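Local coordinates for putative ABC transporter, periplasmic binding protein, amino acid (Neisseria gonorrhoeae, PDB 2YJP) that binds L-cysteine and probably serves as the solute receptor of an ABC transporter, handing the amino acid to its membrane components, at residues Glu83-Leu88 with Leu120-Phe125; Lys143-Val148 with Ile230-Pro235; Leu167-Gly172 with Val186-Phe191. The protein carries 1 engineered substitution. All coordinates share one frame; numbering follows the deposited sequence.

In the fold
Contact 1 comes first along the chain and stands apart: helix 80-93 packs against strand 120-121, an outer strand of a small parallel sheet, and the residues that follow it. Contacts 2 and 3 follow and share a different, mixed sheet, with contact 3 nested inside the loop that contact 2 closes. Centre to centre, contacts 2 and 3 are about 16 Å apart, whereas contact 1 is about 23 Å from contact 2 and about 26 Å from contact 3, across the centre of the chain. This distribution fits the two-lobed build of family 3 solute-binding proteins, with the bound cysteine held by pocket residues from both sides, among them Asn124 and Thr174.

Contact 1. Residues Glu83-Leu88 with Leu120-Phe125; sequences EIAKDL and LILANF. With CYS (cysteine), chain D.
Helix 80-93 packs on strand 120-121 and the residues that follow it in an apolar helix-on-sheet contact, just before the chain enters the cysteine pocket. Leu122 carries most of it: its CD1 methyl lies 3.7 Å from Ala85 CB and 4.0 Å from Ile84 CG2, so one branch is seated against two successive residues of the helix. The first torsion of Leu122 (chi1 -87°) sets CG beside the backbone N, and the nearly extended chi2 then carries CD1 to the helix. Ile84 meets it with the branch methyl CG2, the two side chains crossing at about a right angle. One turn further on, Leu88 CD1 comes within 3.9 Å of Leu120 CD2, again at roughly a right angle, and within 4.3 Å of Leu122 CD1. The touching residues are all buried, and Tyr141, Pro241 and Met261 extend the apolar surroundings.

Beyond Leu122 the chain turns away from the helix surface through an inverse gamma turn centred on Ala123. The carbonyl O of Asn124 then accepts a 2.6 Å hydrogen bond from the amino N of the bound cysteine, while the carboxylate O of that ligand lies at the edge of the Phe125 ring, 3.7 Å from CD1. The Asn124 amide is itself fixed by Lys65 at OD1 and Asp81 at ND2. A parallel strand backed by a helix, with ligand-binding residues in the loop after the strand, is characteristic of periplasmic binding protein lobes.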
ATOM      1  N   GLU A  83       1.514  10.822   5.177  1.00 19.59           N
ATOM      2  CA  GLU A  83       2.055  11.479   6.348  1.00 21.16           C
ATOM      3  C   GLU A  83       3.579  11.242   6.396  1.00 21.15           C
ATOM      4  O   GLU A  83       4.350  12.169   6.664  1.00 21.93           O
ATOM      5  CB  GLU A  83       1.404  10.936   7.617  1.00 21.08           C
ATOM      6  CG  GLU A  83       0.002  11.361   7.781  1.00 23.19           C
ATOM      7  CD  GLU A  83      -0.120  12.885   7.942  1.00 28.47           C
ATOM      8  OE1 GLU A  83       0.545  13.524   8.763  1.00 28.81           O
ATOM      9  OE2 GLU A  83      -0.901  13.494   7.256  1.00 27.78           O
ATOM     10  N   ILE A  84       3.993  10.001   6.111  1.00 20.26           N
ATOM     11  CA  ILE A  84       5.395   9.625   6.101  1.00 19.83           C
ATOM     12  C   ILE A  84       6.083  10.448   5.010  1.00 19.97           C
ATOM     13  O   ILE A  84       7.215  10.936   5.197  1.00 20.81           O
ATOM     14  CB  ILE A  84       5.570   8.115   5.814  1.00 18.86           C
ATOM     15  CG1 ILE A  84       5.059   7.317   7.002  1.00 19.93           C
ATOM     16  CG2 ILE A  84       7.067   7.767   5.436  1.00 17.91           C
ATOM     17  CD1 ILE A  84       4.827   5.905   6.723  1.00 19.59           C
ATOM     18  N   ALA A  85       5.409  10.596   3.872  1.00 18.83           N
ATOM     19  CA  ALA A  85       6.001  11.353   2.777  1.00 19.49           C
ATOM     20  C   ALA A  85       6.240  12.840   3.182  1.00 20.48           C
ATOM     21  O   ALA A  85       7.285  13.436   2.856  1.00 20.50           O
ATOM     22  CB  ALA A  85       5.176  11.219   1.496  1.00 17.73           C
ATOM     23  N   LYS A  86       5.292  13.402   3.936  1.00 20.75           N
ATOM     24  CA  LYS A  86       5.362  14.819   4.325  1.00 22.48           C
ATOM     25  C   LYS A  86       6.494  15.037   5.332  1.00 23.36           C
ATOM     26  O   LYS A  86       7.235  16.034   5.264  1.00 23.26           O
ATOM     27  CB  LYS A  86       4.006  15.294   4.852  1.00 23.53           C
ATOM     28  CG  LYS A  86       2.955  15.435   3.713  1.00 24.35           C
ATOM     29  CD  LYS A  86       1.652  16.155   4.157  1.00 28.02           C
ATOM     30  CE  LYS A  86       1.069  15.485   5.400  1.00 30.32           C
ATOM     31  NZ  LYS A  86      -0.353  15.834   5.707  1.00 32.83           N
ATOM     32  N   ASP A  87       6.673  14.046   6.201  1.00 23.14           N
ATOM     33  CA  ASP A  87       7.763  14.050   7.172  1.00 24.75           C
ATOM     34  C   ASP A  87       9.143  14.030   6.485  1.00 24.26           C
ATOM     35  O   ASP A  87      10.038  14.785   6.862  1.00 24.64           O
ATOM     36  CB  ASP A  87       7.594  12.847   8.109  1.00 24.73           C
ATOM     37  CG  ASP A  87       6.647  13.144   9.286  1.00 30.34           C
ATOM     38  OD1 ASP A  87       6.456  14.338   9.597  1.00 35.22           O
ATOM     39  OD2 ASP A  87       6.137  12.177   9.934  1.00 33.65           O
ATOM     40  N   LEU A  88       9.287  13.165   5.485  1.00 22.67           N
ATOM     41  CA  LEU A  88      10.501  13.072   4.696  1.00 23.71           C
ATOM     42  C   LEU A  88      10.802  14.376   3.974  1.00 24.02           C
ATOM     43  O   LEU A  88      11.953  14.814   3.966  1.00 25.12           O
ATOM     44  CB  LEU A  88      10.403  11.959   3.644  1.00 22.05           C
ATOM     45  CG  LEU A  88      10.118  10.573   4.140  1.00 24.65           C
ATOM     46  CD1 LEU A  88      10.502   9.779   3.131  1.00 23.97           C
ATOM     47  CD2 LEU A  88      11.095  10.031   4.935  1.00 24.42           C
ATOM     48  N   LEU A 120      10.753   8.330  -5.387  1.00 22.07           N
ATOM     49  CA  LEU A 120      10.500   7.497  -4.267  1.00 21.29           C
ATOM     50  C   LEU A 120       9.072   6.966  -4.392  1.00 20.72           C
ATOM     51  O   LEU A 120       8.170   7.680  -4.846  1.00 20.96           O
ATOM     52  CB  LEU A 120      10.655   8.319  -2.989  1.00 19.86           C
ATOM     53  CG  LEU A 120      10.303   7.631  -1.689  1.00 21.42           C
ATOM     54  CD1 LEU A 120      11.317   6.685  -1.280  1.00 18.46           C
ATOM     55  CD2 LEU A 120      10.361   8.597  -0.592  1.00 17.47           C
ATOM     56  N   ILE A 121       8.887   5.704  -4.007  1.00 19.79           N
ATOM     57  CA  ILE A 121       7.548   5.107  -3.983  1.00 18.46           C
ATOM     58  C   ILE A 121       7.156   4.956  -2.553  1.00 18.27           C
ATOM     59  O   ILE A 121       7.896   4.320  -1.781  1.00 17.79           O
ATOM     60  CB  ILE A 121       7.485   3.718  -4.644  1.00 19.18           C
ATOM     61  CG1 ILE A 121       7.676   3.869  -6.149  1.00 19.57           C
ATOM     62  CG2 ILE A 121       6.180   2.965  -4.219  1.00 14.93           C
ATOM     63  CD1 ILE A 121       6.494   4.615  -6.862  1.00 20.92           C
ATOM     64  N   LEU A 122       6.008   5.555  -2.203  1.00 17.76           N
ATOM     65  CA  LEU A 122       5.371   5.307  -0.912  1.00 17.97           C
ATOM     66  C   LEU A 122       3.923   4.901  -1.210  1.00 18.55           C
ATOM     67  O   LEU A 122       3.003   5.269  -0.463  1.00 20.58           O
ATOM     68  CB  LEU A 122       5.451   6.562  -0.043  1.00 16.71           C
ATOM     69  CG  LEU A 122       6.771   6.645   0.767  1.00 19.65           C
ATOM     70  CD1 LEU A 122       6.967   7.928   1.480  1.00 16.16           C
ATOM     71  CD2 LEU A 122       6.904   5.455   1.803  1.00 16.43           C
ATOM     72  N   ALA A 123       3.697   4.176  -2.302  1.00 18.00           N
ATOM     73  CA  ALA A 123       2.374   3.655  -2.587  1.00 18.31           C
ATOM     74  C   ALA A 123       2.222   2.289  -1.907  1.00 18.34           C
ATOM     75  O   ALA A 123       2.291   1.241  -2.554  1.00 17.64           O
ATOM     76  CB  ALA A 123       2.108   3.559  -4.097  1.00 17.35           C
ATOM     77  N   ASN A 124       2.011   2.342  -0.585  1.00 18.58           N
ATOM     78  CA  ASN A 124       1.821   1.168   0.289  1.00 18.39           C
ATOM     79  C   ASN A 124       2.384  -0.160  -0.265  1.00 17.89           C
ATOM     80  O   ASN A 124       1.636  -1.140  -0.461  1.00 18.54           O
ATOM     81  CB  ASN A 124       0.313   1.056   0.667  1.00 18.45           C
ATOM     82  CG  ASN A 124       0.101   0.467   2.047  1.00 21.55           C
ATOM     83  OD1 ASN A 124      -0.628  -0.527   2.220  1.00 22.43           O
ATOM     84  ND2 ASN A 124       0.740   1.088   3.062  1.00 20.61           N
ATOM     85  N   PHE A 125       3.710  -0.227  -0.364  1.00 16.94           N
ATOM     86  CA  PHE A 125       4.407  -1.125  -1.259  1.00 17.21           C
ATOM     87  C   PHE A 125       5.049  -2.322  -0.558  1.00 17.67           C
ATOM     88  O   PHE A 125       6.033  -2.181   0.218  1.00 19.00           O
ATOM     89  CB  PHE A 125       5.482  -0.315  -2.010  1.00 17.42           C
ATOM     90  CG  PHE A 125       5.943  -0.920  -3.303  1.00 16.83           C
ATOM     91  CD1 PHE A 125       5.182  -1.848  -3.994  1.00 16.55           C
ATOM     92  CD2 PHE A 125       7.167  -0.512  -3.853  1.00 17.02           C
ATOM     93  CE1 PHE A 125       5.653  -2.369  -5.215  1.00 16.95           C
ATOM     94  CE2 PHE A 125       7.632  -1.012  -5.045  1.00 17.27           C
ATOM     95  CZ  PHE A 125       6.882  -1.918  -5.733  1.00 17.85           C
TER
HETATM   96  N   CYS D 350       0.781  -3.625  -0.430  1.00 13.94           N
HETATM   97  CA  CYS D 350       0.330  -4.508  -1.530  1.00 16.00           C
HETATM   98  C   CYS D 350       1.329  -4.449  -2.687  1.00 15.80           C
HETATM   99  O   CYS D 350       2.383  -3.755  -2.560  1.00 14.71           O
HETATM  100  CB  CYS D 350      -1.041  -4.104  -2.057  1.00 17.11           C
HETATM  101  SG  CYS D 350      -1.158  -2.398  -2.624  1.00 19.99           S
HETATM  102  OXT CYS D 350       1.086  -5.095  -3.710  1.00 15.48           O

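Contact 2. Residues Lys143-Val148 with Ile230-Pro235; sequences KVALGV and IGNLGP
This is an antiparallel edge contact in the mixed sheet, where strand 142-151 meets the end of strand 226-230 and the loop that follows it. Val148 and Ile230 form a hydrogen-bonded pair: Val148 N donates to Ile230 O at 2.7 Å, in the carbonyl plane and nearly straight, while the return bond from Ile230 N to Val148 O is weak, at 3.4 Å. Their side chains lie side by side, pointing the same way, with CB 3.8 Å from CB; Ile230 CG1 sits beside its backbone N, and the extended chi2 carries CD1 alongside Val148, 3.8 Å from its CB.

Regular pairing ends there, for the backbone of Gly231 is no longer extended (phi -74°, psi -24°). Leu233 N still reaches Leu146 O at 2.9 Å, but the bond is bent to 136° at the hydrogen and the donor is tilted from the carbonyl plane. Leu233 folds back over the strand, its CD1 3.6 Å from Leu146 CB and 4.1 Å from Val148 CG2. The loop is shaped by an Asx turn in which Asn232 OD1 accepts from Gly234 N at 2.7 Å, from above the amide plane. A water links the strand to the loop further on, accepting from Leu146 N and donating to Gly234 O.

Helix 174-182 covers Leu146 and Leu233 through Phe178, strand 208-212 pairs antiparallel with strand 142-151 as its neighbour in the sheet, its Ala208 and Ala210 touching Val148, and Asn213 of helix 213-222 bonds to Gly231 O.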
ATOM      1  N   LYS A 143       3.693  -3.779   8.317  1.00 23.74           N
ATOM      2  CA  LYS A 143       3.535  -5.170   7.884  1.00 24.85           C
ATOM      3  C   LYS A 143       2.073  -5.434   7.556  1.00 24.10           C
ATOM      4  O   LYS A 143       1.212  -4.758   8.093  1.00 23.91           O
ATOM      5  CB  LYS A 143       4.005  -6.192   8.936  1.00 25.92           C
ATOM      6  CG  LYS A 143       4.242  -5.662  10.264  1.00 28.75           C
ATOM      7  CD  LYS A 143       4.305  -6.719  11.315  1.00 32.87           C
ATOM      8  CE  LYS A 143       5.063  -6.186  12.538  1.00 34.86           C
ATOM      9  NZ  LYS A 143       4.422  -6.547  13.779  1.00 37.59           N
ATOM     10  N   VAL A 144       1.826  -6.421   6.696  1.00 23.23           N
ATOM     11  CA  VAL A 144       0.512  -6.756   6.293  1.00 22.68           C
ATOM     12  C   VAL A 144       0.457  -8.179   5.697  1.00 23.12           C
ATOM     13  O   VAL A 144       1.400  -8.682   5.110  1.00 23.35           O
ATOM     14  CB  VAL A 144      -0.066  -5.612   5.324  1.00 23.36           C
ATOM     15  CG1 VAL A 144       0.192  -5.828   3.964  1.00 19.77           C
ATOM     16  CG2 VAL A 144      -1.487  -5.631   5.332  1.00 24.32           C
ATOM     17  N   ALA A 145      -0.680  -8.824   5.881  1.00 19.50           N
ATOM     18  CA  ALA A 145      -0.966 -10.127   5.318  1.00 19.02           C
ATOM     19  C   ALA A 145      -2.120  -9.908   4.334  1.00 17.97           C
ATOM     20  O   ALA A 145      -2.810  -8.880   4.416  1.00 18.39           O
ATOM     21  CB  ALA A 145      -1.386 -11.084   6.427  1.00 18.48           C
ATOM     22  N   LEU A 146      -2.326 -10.848   3.424  1.00 16.35           N
ATOM     23  CA  LEU A 146      -3.474 -10.844   2.566  1.00 15.47           C
ATOM     24  C   LEU A 146      -4.707 -11.438   3.236  1.00 15.76           C
ATOM     25  O   LEU A 146      -4.629 -12.298   4.143  1.00 15.90           O
ATOM     26  CB  LEU A 146      -3.168 -11.595   1.256  1.00 15.21           C
ATOM     27  CG  LEU A 146      -1.955 -11.060   0.428  1.00 16.25           C
ATOM     28  CD1 LEU A 146      -1.627 -11.995  -0.747  1.00 13.49           C
ATOM     29  CD2 LEU A 146      -2.204  -9.578   0.027  1.00 13.78           C
ATOM     30  N   GLY A 147      -5.871 -11.009   2.757  1.00 15.09           N
ATOM     31  CA  GLY A 147      -7.136 -11.567   3.211  1.00 14.57           C
ATOM     32  C   GLY A 147      -8.093 -11.612   2.056  1.00 14.15           C
ATOM     33  O   GLY A 147      -7.773 -11.212   0.963  1.00 14.45           O
ATOM     34  N   VAL A 148      -9.268 -12.174   2.277  1.00 15.11           N
ATOM     35  CA  VAL A 148     -10.282 -12.213   1.208  1.00 14.57           C
ATOM     36  C   VAL A 148     -11.616 -11.690   1.725  1.00 14.30           C
ATOM     37  O   VAL A 148     -12.056 -12.127   2.800  1.00 13.08           O
ATOM     38  CB  VAL A 148     -10.477 -13.672   0.703  1.00 15.57           C
ATOM     39  CG1 VAL A 148     -11.571 -13.699  -0.408  1.00 15.16           C
ATOM     40  CG2 VAL A 148      -9.149 -14.210   0.225  1.00 13.98           C
ATOM     41  N   ILE A 230     -12.010 -14.566   5.135  1.00 16.05           N
ATOM     42  CA  ILE A 230     -10.615 -15.046   5.279  1.00 16.93           C
ATOM     43  C   ILE A 230      -9.697 -13.902   5.717  1.00 16.55           C
ATOM     44  O   ILE A 230      -9.338 -13.100   4.854  1.00 16.34           O
ATOM     45  CB  ILE A 230     -10.069 -15.642   3.922  1.00 17.07           C
ATOM     46  CG1 ILE A 230     -11.008 -16.741   3.437  1.00 17.99           C
ATOM     47  CG2 ILE A 230      -8.636 -16.194   4.109  1.00 17.36           C
ATOM     48  CD1 ILE A 230     -10.716 -17.245   2.037  1.00 17.42           C
ATOM     49  N   GLY A 231      -9.330 -13.836   7.026  1.00 16.99           N
ATOM     50  CA  GLY A 231      -8.533 -12.730   7.543  1.00 16.78           C
ATOM     51  C   GLY A 231      -7.081 -12.749   7.148  1.00 17.53           C
ATOM     52  O   GLY A 231      -6.415 -11.705   7.148  1.00 17.52           O
ATOM     53  N   ASN A 232      -6.576 -13.944   6.825  1.00 17.31           N
ATOM     54  CA  ASN A 232      -5.133 -14.146   6.728  1.00 18.35           C
ATOM     55  C   ASN A 232      -4.817 -15.338   5.815  1.00 18.82           C
ATOM     56  O   ASN A 232      -5.269 -16.452   6.044  1.00 18.57           O
ATOM     57  CB  ASN A 232      -4.553 -14.340   8.153  1.00 18.37           C
ATOM     58  CG  ASN A 232      -3.059 -14.572   8.152  1.00 21.78           C
ATOM     59  OD1 ASN A 232      -2.593 -15.613   7.679  1.00 23.76           O
ATOM     60  ND2 ASN A 232      -2.294 -13.621   8.708  1.00 22.52           N
ATOM     61  N   LEU A 233      -4.055 -15.097   4.764  1.00 18.58           N
ATOM     62  CA  LEU A 233      -3.645 -16.132   3.809  1.00 18.40           C
ATOM     63  C   LEU A 233      -2.181 -16.513   4.027  1.00 20.29           C
ATOM     64  O   LEU A 233      -1.554 -17.105   3.133  1.00 23.81           O
ATOM     65  CB  LEU A 233      -3.795 -15.596   2.381  1.00 17.32           C
ATOM     66  CG  LEU A 233      -5.163 -15.421   1.731  1.00 15.32           C
ATOM     67  CD1 LEU A 233      -5.080 -14.579   0.458  1.00 14.03           C
ATOM     68  CD2 LEU A 233      -5.764 -16.814   1.370  1.00 11.79           C
ATOM     69  N   GLY A 234      -1.618 -16.206   5.201  1.00 19.89           N
ATOM     70  CA  GLY A 234      -0.225 -16.534   5.476  1.00 20.20           C
ATOM     71  C   GLY A 234       0.474 -15.411   6.254  1.00 21.23           C
ATOM     72  O   GLY A 234      -0.127 -14.342   6.484  1.00 18.09           O
ATOM     73  N   PRO A 235       1.772 -15.632   6.635  1.00 22.87           N
ATOM     74  CA  PRO A 235       2.521 -14.628   7.420  1.00 22.78           C
ATOM     75  C   PRO A 235       2.568 -13.273   6.780  1.00 22.00           C
ATOM     76  O   PRO A 235       2.644 -13.120   5.536  1.00 20.98           O
ATOM     77  CB  PRO A 235       3.955 -15.201   7.503  1.00 24.97           C
ATOM     78  CG  PRO A 235       3.777 -16.727   7.302  1.00 26.97           C
ATOM     79  CD  PRO A 235       2.604 -16.815   6.296  1.00 23.24           C
TER
HETATM   80  O   HOH W   1      -0.840 -13.451   3.531  1.00 17.26           O

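Contact 3. Residues Leu167-Gly172 with Val186-Phe191; sequences LLVNKG and VKLLKF
Phe191 O is gripped by two donors from opposite faces of its carbonyl plane: Lys171 N at 2.8 Å, well above the plane, and the side-chain amide ND2 of Asn170 at 3.1 Å, tilted less. The Asn170 torsion that puts CG anti to the backbone N (chi1 176°) takes the amide along the strand end to this oxygen, where ND2 adds a weak bond to Asp192 O.

Behind this end, strands 167-170 and 187-191 pair in parallel, their axes 4.8 Å apart at closest and their directions 36° apart, a marked twist. The bonds pass back and forth in the parallel pattern. Leu167 N donates to Lys187 O at 2.8 Å and almost straight (178°), Leu167 O receives Leu189 N, and Leu189 O receives Val169 N; Phe191 N to Val169 O is longer at 3.2 Å.

On one face of the pair, Leu167 and Leu188 lie side by side with their CD2 methyls 3.7 Å apart, and Val186 CG1 touches Leu167 CB. Next to them Val169 CG2 runs alongside the stem of Lys190, whose extended chain carries NZ to a salt bridge with Asp176. On the other face Leu168 CD2 approaches the Phe191 ring at its edge, in plane, 3.6 Å from CE2, and also rests against Leu189 CB.

The two strands belong to a beta-alpha-beta unit: the connecting helix 174-182 covers the Leu167 and Leu188 face through Phe179, helix 194-202 covers Leu168 and Phe191, and strand 208-212 continues the sheet beyond Leu168.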
ATOM      1  N   LEU A 167     -12.616 -14.498  -8.859  1.00 21.19           N
ATOM      2  CA  LEU A 167     -12.038 -13.706  -7.773  1.00 19.80           C
ATOM      3  C   LEU A 167     -11.534 -12.387  -8.321  1.00 19.76           C
ATOM      4  O   LEU A 167     -10.859 -12.360  -9.364  1.00 19.98           O
ATOM      5  CB  LEU A 167     -10.896 -14.480  -7.085  1.00 18.53           C
ATOM      6  CG  LEU A 167     -10.134 -13.844  -5.943  1.00 17.89           C
ATOM      7  CD1 LEU A 167     -11.021 -13.604  -4.698  1.00 13.60           C
ATOM      8  CD2 LEU A 167      -8.937 -14.734  -5.612  1.00 17.96           C
ATOM      9  N   LEU A 168     -11.902 -11.288  -7.649  1.00 19.16           N
ATOM     10  CA  LEU A 168     -11.432  -9.951  -8.046  1.00 18.53           C
ATOM     11  C   LEU A 168     -10.093  -9.579  -7.377  1.00 18.41           C
ATOM     12  O   LEU A 168      -9.883  -9.825  -6.171  1.00 18.58           O
ATOM     13  CB  LEU A 168     -12.465  -8.901  -7.663  1.00 18.08           C
ATOM     14  CG  LEU A 168     -13.807  -9.148  -8.356  1.00 20.55           C
ATOM     15  CD1 LEU A 168     -14.942  -8.325  -7.792  1.00 20.47           C
ATOM     16  CD2 LEU A 168     -13.643  -8.831  -9.811  1.00 21.16           C
ATOM     17  N   VAL A 169      -9.172  -9.028  -8.161  1.00 17.77           N
ATOM     18  CA  VAL A 169      -7.975  -8.487  -7.586  1.00 16.28           C
ATOM     19  C   VAL A 169      -7.629  -7.174  -8.313  1.00 17.60           C
ATOM     20  O   VAL A 169      -7.952  -7.001  -9.527  1.00 17.85           O
ATOM     21  CB  VAL A 169      -6.729  -9.455  -7.736  1.00 17.18           C
ATOM     22  CG1 VAL A 169      -6.862 -10.676  -6.853  1.00 14.79           C
ATOM     23  CG2 VAL A 169      -6.448  -9.839  -9.239  1.00 13.97           C
ATOM     24  N   ASN A 170      -6.938  -6.291  -7.577  1.00 16.11           N
ATOM     25  CA  ASN A 170      -6.349  -5.097  -8.158  1.00 16.68           C
ATOM     26  C   ASN A 170      -5.099  -5.568  -8.899  1.00 17.83           C
ATOM     27  O   ASN A 170      -4.247  -6.246  -8.296  1.00 17.18           O
ATOM     28  CB  ASN A 170      -6.093  -4.069  -7.067  1.00 14.82           C
ATOM     29  CG  ASN A 170      -5.377  -2.797  -7.547  1.00 19.97           C
ATOM     30  OD1 ASN A 170      -4.626  -2.270  -6.891  1.00 19.00           O
ATOM     31  ND2 ASN A 170      -5.698  -2.293  -8.624  1.00 20.47           N
ATOM     32  N   LYS A 171      -5.038  -5.298 -10.211  1.00 17.77           N
ATOM     33  CA  LYS A 171      -3.918  -5.713 -10.991  1.00 19.19           C
ATOM     34  C   LYS A 171      -2.569  -5.232 -10.376  1.00 19.05           C
ATOM     35  O   LYS A 171      -2.443  -4.060 -10.000  1.00 18.60           O
ATOM     36  CB  LYS A 171      -4.082  -5.252 -12.476  1.00 20.80           C
ATOM     37  CG  LYS A 171      -2.878  -5.620 -13.362  1.00 25.16           C
ATOM     38  CD  LYS A 171      -3.148  -5.454 -14.893  1.00 31.93           C
ATOM     39  CE  LYS A 171      -1.824  -5.407 -15.686  1.00 37.77           C
ATOM     40  NZ  LYS A 171      -1.998  -4.843 -17.111  1.00 42.42           N
ATOM     41  N   GLY A 172      -1.590  -6.139 -10.325  1.00 18.60           N
ATOM     42  CA  GLY A 172      -0.201  -5.812  -9.992  1.00 19.22           C
ATOM     43  C   GLY A 172       0.028  -5.783  -8.461  1.00 18.88           C
ATOM     44  O   GLY A 172       1.015  -5.253  -8.005  1.00 18.37           O
ATOM     45  N   VAL A 186      -7.719 -20.847  -9.662  1.00 25.33           N
ATOM     46  CA  VAL A 186      -8.700 -19.816  -9.357  1.00 24.51           C
ATOM     47  C   VAL A 186      -8.730 -18.772 -10.477  1.00 25.38           C
ATOM     48  O   VAL A 186      -7.693 -18.138 -10.789  1.00 24.49           O
ATOM     49  CB  VAL A 186      -8.419 -19.091  -7.985  1.00 23.30           C
ATOM     50  CG1 VAL A 186      -9.392 -17.891  -7.789  1.00 19.64           C
ATOM     51  CG2 VAL A 186      -8.545 -20.092  -6.813  1.00 21.13           C
ATOM     52  N   LYS A 187      -9.915 -18.577 -11.056  1.00 25.96           N
ATOM     53  CA  LYS A 187     -10.113 -17.602 -12.105  1.00 26.79           C
ATOM     54  C   LYS A 187     -10.089 -16.157 -11.559  1.00 25.37           C
ATOM     55  O   LYS A 187     -10.855 -15.818 -10.661  1.00 25.05           O
ATOM     56  CB  LYS A 187     -11.417 -17.924 -12.825  1.00 28.47           C
ATOM     57  CG  LYS A 187     -11.857 -16.889 -13.834  1.00 32.20           C
ATOM     58  CD  LYS A 187     -12.659 -17.526 -14.984  1.00 39.46           C
ATOM     59  CE  LYS A 187     -14.201 -17.447 -14.746  1.00 44.51           C
ATOM     60  NZ  LYS A 187     -14.891 -18.730 -14.217  1.00 46.59           N
ATOM     61  N   LEU A 188      -9.211 -15.318 -12.113  1.00 24.69           N
ATOM     62  CA  LEU A 188      -9.052 -13.926 -11.677  1.00 23.20           C
ATOM     63  C   LEU A 188      -9.608 -12.920 -12.682  1.00 23.84           C
ATOM     64  O   LEU A 188      -9.379 -13.016 -13.901  1.00 24.62           O
ATOM     65  CB  LEU A 188      -7.561 -13.584 -11.490  1.00 22.02           C
ATOM     66  CG  LEU A 188      -6.787 -14.434 -10.478  1.00 21.48           C
ATOM     67  CD1 LEU A 188      -5.298 -14.045 -10.528  1.00 17.60           C
ATOM     68  CD2 LEU A 188      -7.442 -14.359  -9.029  1.00 17.52           C
ATOM     69  N   LEU A 189     -10.289 -11.929 -12.148  1.00 22.72           N
ATOM     70  CA  LEU A 189     -10.665 -10.749 -12.907  1.00 22.86           C
ATOM     71  C   LEU A 189      -9.951  -9.542 -12.289  1.00 21.21           C
ATOM     72  O   LEU A 189     -10.128  -9.224 -11.129  1.00 20.32           O
ATOM     73  CB  LEU A 189     -12.174 -10.545 -12.872  1.00 22.63           C
ATOM     74  CG  LEU A 189     -12.733  -9.378 -13.685  1.00 24.96           C
ATOM     75  CD1 LEU A 189     -12.557  -9.595 -15.113  1.00 23.66           C
ATOM     76  CD2 LEU A 189     -14.191  -9.332 -13.614  1.00 24.24           C
ATOM     77  N   LYS A 190      -9.143  -8.870 -13.098  1.00 22.18           N
ATOM     78  CA  LYS A 190      -8.225  -7.842 -12.606  1.00 21.21           C
ATOM     79  C   LYS A 190      -8.639  -6.430 -13.097  1.00 22.13           C
ATOM     80  O   LYS A 190      -9.079  -6.257 -14.218  1.00 23.23           O
ATOM     81  CB  LYS A 190      -6.794  -8.173 -13.032  1.00 20.72           C
ATOM     82  CG  LYS A 190      -6.457  -9.633 -12.967  1.00 20.79           C
ATOM     83  CD  LYS A 190      -4.959  -9.889 -13.105  1.00 20.46           C
ATOM     84  CE  LYS A 190      -4.694 -11.399 -13.231  1.00 21.07           C
ATOM     85  NZ  LYS A 190      -3.247 -11.796 -13.233  1.00 23.22           N
ATOM     86  N   PHE A 191      -8.515  -5.430 -12.225  1.00 20.98           N
ATOM     87  CA  PHE A 191      -8.809  -4.055 -12.600  1.00 20.95           C
ATOM     88  C   PHE A 191      -7.610  -3.224 -12.190  1.00 20.25           C
ATOM     89  O   PHE A 191      -6.995  -3.513 -11.148  1.00 18.66           O
ATOM     90  CB  PHE A 191     -10.045  -3.588 -11.830  1.00 20.95           C
ATOM     91  CG  PHE A 191     -11.318  -4.257 -12.271  1.00 22.00           C
ATOM     92  CD1 PHE A 191     -12.070  -3.739 -13.346  1.00 24.48           C
ATOM     93  CD2 PHE A 191     -11.743  -5.414 -11.649  1.00 23.67           C
ATOM     94  CE1 PHE A 191     -13.238  -4.388 -13.775  1.00 27.88           C
ATOM     95  CE2 PHE A 191     -12.905  -6.081 -12.076  1.00 24.65           C
ATOM     96  CZ  PHE A 191     -13.649  -5.572 -13.110  1.00 25.22           C
TER